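Local coordinates for ThiJ/PfpI domain protein (Brachyspira murdochii, PDB 4HCJ) that belongs to the DJ-1/PfpI family, binds magnesium and is probably a hydrolase, though its substrate is not known, at residues 19-24 / 50-55. Numbering follows the deposited sequence.
Sequences FQDEEY and GKLGGM
The hairpin turn between strands 46-50 and 55-61 of the alpha-beta-alpha sandwich packs against the start of helix 21-33; Asp21, the first helical residue, and Phe19, just before the helix, meet the backbone of the turn. Gly50 to Gly53 form a type I turn, and Asp21 reaches into it. Its two carboxylate oxygens take one backbone N-H each. Asp21 OD2 accepts from Leu52 N at 2.8 Å, nearly straight (171°) but from above the carboxylate plane. Asp21 OD1 accepts from Gly54 N at 2.9 Å, met nearly along the C-O axis but bent at the hydrogen (147°). Just before the helix, Phe19 O takes the N-H of Lys51 at 2.9 Å. Phe19 CB points away from the turn, but chi1 of 68° tucks CG back over its own backbone, and one ring face meets Gly50; this is a CH-pi contact, with Gly50 CA 3.6 Å from the ring centroid. A CB on Gly50 or Gly54 would clash with the Asp21 carboxylate. At the outer side, Leu52 CD1 touches the Glu22 carboxylate, whose OE1 accepts from Gln20 NE2. One water links Gln20 NE2 to Lys51 NZ. With an alanine at Asp21, the N-H groups of Leu52 and Gly54 are likely to lose these acceptors, leaving the turn less firmly tied to the helix. The buried carboxylate is thus paired with the peptide N-H groups of Leu52 and Gly54, which probably help to stabilise its negative charge.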
ATOM      1  N   PHE A  19     -10.552  -4.523   5.482  1.00  7.04           N
ATOM      2  CA  PHE A  19      -9.746  -4.019   4.382  1.00  6.53           C
ATOM      3  C   PHE A  19     -10.597  -3.981   3.103  1.00  6.56           C
ATOM      4  O   PHE A  19     -11.617  -4.660   2.978  1.00  6.78           O
ATOM      5  CB  PHE A  19      -8.475  -4.856   4.193  1.00  7.03           C
ATOM      6  CG  PHE A  19      -8.718  -6.275   3.701  1.00  6.70           C
ATOM      7  CD1 PHE A  19      -8.814  -6.551   2.340  1.00  7.03           C
ATOM      8  CD2 PHE A  19      -8.851  -7.326   4.601  1.00  7.42           C
ATOM      9  CE1 PHE A  19      -9.032  -7.848   1.881  1.00  7.36           C
ATOM     10  CE2 PHE A  19      -9.070  -8.628   4.152  1.00  7.28           C
ATOM     11  CZ  PHE A  19      -9.169  -8.889   2.792  1.00  7.38           C
ATOM     12  N   GLN A  20     -10.162  -3.171   2.145  1.00  6.14           N
ATOM     13  CA  GLN A  20     -10.916  -3.004   0.914  1.00  6.45           C
ATOM     14  C   GLN A  20     -10.655  -4.177  -0.026  1.00  6.41           C
ATOM     15  O   GLN A  20      -9.568  -4.286  -0.602  1.00  6.81           O
ATOM     16  CB  GLN A  20     -10.551  -1.677   0.243  1.00  6.80           C
ATOM     17  CG  GLN A  20     -11.497  -1.290  -0.874  1.00  7.38           C
ATOM     18  CD  GLN A  20     -12.852  -0.881  -0.356  1.00  7.81           C
ATOM     19  OE1 GLN A  20     -12.952  -0.013   0.515  1.00  8.74           O
ATOM     20  NE2 GLN A  20     -13.902  -1.531  -0.852  1.00  9.50           N
ATOM     21  N   ASP A  21     -11.647  -5.054  -0.186  1.00  6.62           N
ATOM     22  CA  ASP A  21     -11.431  -6.296  -0.921  1.00  7.41           C
ATOM     23  C   ASP A  21     -10.814  -6.081  -2.299  1.00  7.20           C
ATOM     24  O   ASP A  21      -9.853  -6.760  -2.660  1.00  7.74           O
ATOM     25  CB  ASP A  21     -12.749  -7.075  -1.104  1.00  7.87           C
ATOM     26  CG  ASP A  21     -13.407  -7.463   0.201  1.00  7.94           C
ATOM     27  OD1 ASP A  21     -13.749  -8.658   0.361  1.00  8.69           O
ATOM     28  OD2 ASP A  21     -13.607  -6.568   1.046  1.00  7.76           O
ATOM     29  N   GLU A  22     -11.369  -5.168  -3.089  1.00  7.07           N
ATOM     30  CA  GLU A  22     -10.932  -5.070  -4.476  1.00  7.78           C
ATOM     31  C   GLU A  22      -9.474  -4.658  -4.556  1.00  7.03           C
ATOM     32  O   GLU A  22      -8.715  -5.118  -5.408  1.00  6.92           O
ATOM     33  CB  GLU A  22     -11.758  -4.027  -5.228  1.00  9.58           C
ATOM     34  CG  GLU A  22     -13.253  -4.262  -5.219  1.00 10.95           C
ATOM     35  CD  GLU A  22     -13.980  -3.488  -4.124  1.00 10.06           C
ATOM     36  OE1 GLU A  22     -13.443  -3.357  -2.996  1.00  9.26           O
ATOM     37  OE2 GLU A  22     -15.102  -2.993  -4.396  1.00 10.92           O
ATOM     38  N   GLU A  23      -9.086  -3.754  -3.667  1.00  6.62           N
ATOM     39  CA  GLU A  23      -7.721  -3.232  -3.683  1.00  6.72           C
ATOM     40  C   GLU A  23      -6.719  -4.346  -3.461  1.00  6.91           C
ATOM     41  O   GLU A  23      -5.673  -4.386  -4.124  1.00  8.02           O
ATOM     42  CB  GLU A  23      -7.546  -2.141  -2.623  1.00  6.44           C
ATOM     43  CG  GLU A  23      -8.373  -0.886  -2.883  1.00  6.45           C
ATOM     44  CD  GLU A  23      -8.309   0.132  -1.759  1.00  6.54           C
ATOM     45  OE1 GLU A  23      -7.588  -0.112  -0.779  1.00  6.89           O
ATOM     46  OE2 GLU A  23      -8.989   1.185  -1.864  1.00  7.55           O
ATOM     47  N   TYR A  24      -7.038  -5.257  -2.537  1.00  6.07           N
ATOM     48  CA  TYR A  24      -6.190  -6.400  -2.271  1.00  6.36           C
ATOM     49  C   TYR A  24      -6.301  -7.470  -3.365  1.00  6.26           C
ATOM     50  O   TYR A  24      -5.297  -7.824  -3.995  1.00  6.36           O
ATOM     51  CB  TYR A  24      -6.514  -7.008  -0.890  1.00  6.66           C
ATOM     52  CG  TYR A  24      -5.770  -8.307  -0.644  1.00  6.28           C
ATOM     53  CD1 TYR A  24      -4.388  -8.326  -0.426  1.00  6.75           C
ATOM     54  CD2 TYR A  24      -6.449  -9.519  -0.648  1.00  6.56           C
ATOM     55  CE1 TYR A  24      -3.716  -9.511  -0.224  1.00  6.94           C
ATOM     56  CE2 TYR A  24      -5.781 -10.712  -0.433  1.00  6.88           C
ATOM     57  CZ  TYR A  24      -4.415 -10.703  -0.221  1.00  7.10           C
ATOM     58  OH  TYR A  24      -3.767 -11.896  -0.004  1.00  8.09           O
ATOM     59  N   GLY A  50     -12.239  -9.096   4.517  1.00  8.02           N
ATOM     60  CA  GLY A  50     -12.475  -7.815   3.890  1.00  7.62           C
ATOM     61  C   GLY A  50     -13.839  -7.265   4.231  1.00  6.93           C
ATOM     62  O   GLY A  50     -14.729  -7.985   4.695  1.00  7.49           O
ATOM     63  N   LYS A  51     -14.013  -5.976   3.973  1.00  6.83           N
ATOM     64  CA  LYS A  51     -15.311  -5.340   4.095  1.00  7.70           C
ATOM     65  C   LYS A  51     -16.419  -6.139   3.408  1.00  7.53           C
ATOM     66  O   LYS A  51     -17.524  -6.240   3.936  1.00  8.98           O
ATOM     67  CB  LYS A  51     -15.259  -3.936   3.488  1.00  9.44           C
ATOM     68  CG  LYS A  51     -16.642  -3.283   3.479  1.00 12.71           C
ATOM     69  CD  LYS A  51     -16.707  -1.967   2.769  1.00 14.97           C
ATOM     70  CE  LYS A  51     -18.155  -1.508   2.585  1.00 17.22           C
ATOM     71  NZ  LYS A  51     -18.221  -0.138   2.015  1.00 19.41           N
ATOM     72  N   LEU A  52     -16.118  -6.696   2.239  1.00  6.91           N
ATOM     73  CA  LEU A  52     -17.116  -7.383   1.427  1.00  7.80           C
ATOM     74  C   LEU A  52     -17.119  -8.893   1.642  1.00  8.71           C
ATOM     75  O   LEU A  52     -17.794  -9.610   0.907  1.00 10.01           O
ATOM     76  CB  LEU A  52     -16.950  -7.048  -0.057  1.00  7.78           C
ATOM     77  CG  LEU A  52     -16.974  -5.553  -0.366  1.00  9.03           C
ATOM     78  CD1 LEU A  52     -16.678  -5.307  -1.844  1.00 10.54           C
ATOM     79  CD2 LEU A  52     -18.306  -4.917   0.062  1.00 10.16           C
ATOM     80  N   GLY A  53     -16.413  -9.361   2.665  1.00  8.85           N
ATOM     81  CA  GLY A  53     -16.451 -10.751   3.075  1.00  9.19           C
ATOM     82  C   GLY A  53     -15.338 -11.641   2.553  1.00  9.90           C
ATOM     83  O   GLY A  53     -15.265 -12.813   2.927  1.00 11.40           O
ATOM     84  N   GLY A  54     -14.454 -11.119   1.704  1.00  9.40           N
ATOM     85  CA  GLY A  54     -13.377 -11.951   1.183  1.00  9.75           C
ATOM     86  C   GLY A  54     -12.269 -12.213   2.191  1.00 10.26           C
ATOM     87  O   GLY A  54     -11.769 -11.296   2.837  1.00 13.65           O
HETATM   88  N   MSE A  55     -11.839 -13.460   2.295  0.64  9.05           N
HETATM   89  CA  MSE A  55     -10.852 -13.838   3.295  0.64  8.95           C
HETATM   90  C   MSE A  55      -9.481 -14.070   2.691  0.64  8.39           C
HETATM   91  O   MSE A  55      -9.343 -14.444   1.518  0.64  9.21           O
HETATM   92  CB  MSE A  55     -11.322 -15.074   4.061  0.64 10.09           C
HETATM   93  CG  MSE A  55     -12.389 -14.735   5.102  0.64 11.99           C
HETATM   94 SE   MSE A  55     -13.185 -16.275   5.935  0.64 11.88          SE
HETATM   95  CE  MSE A  55     -14.189 -16.848   4.382  0.64 15.91           C
TER
HETATM   96  O   HOH W   1     -16.484  -0.190  -0.037  1.00 12.76           O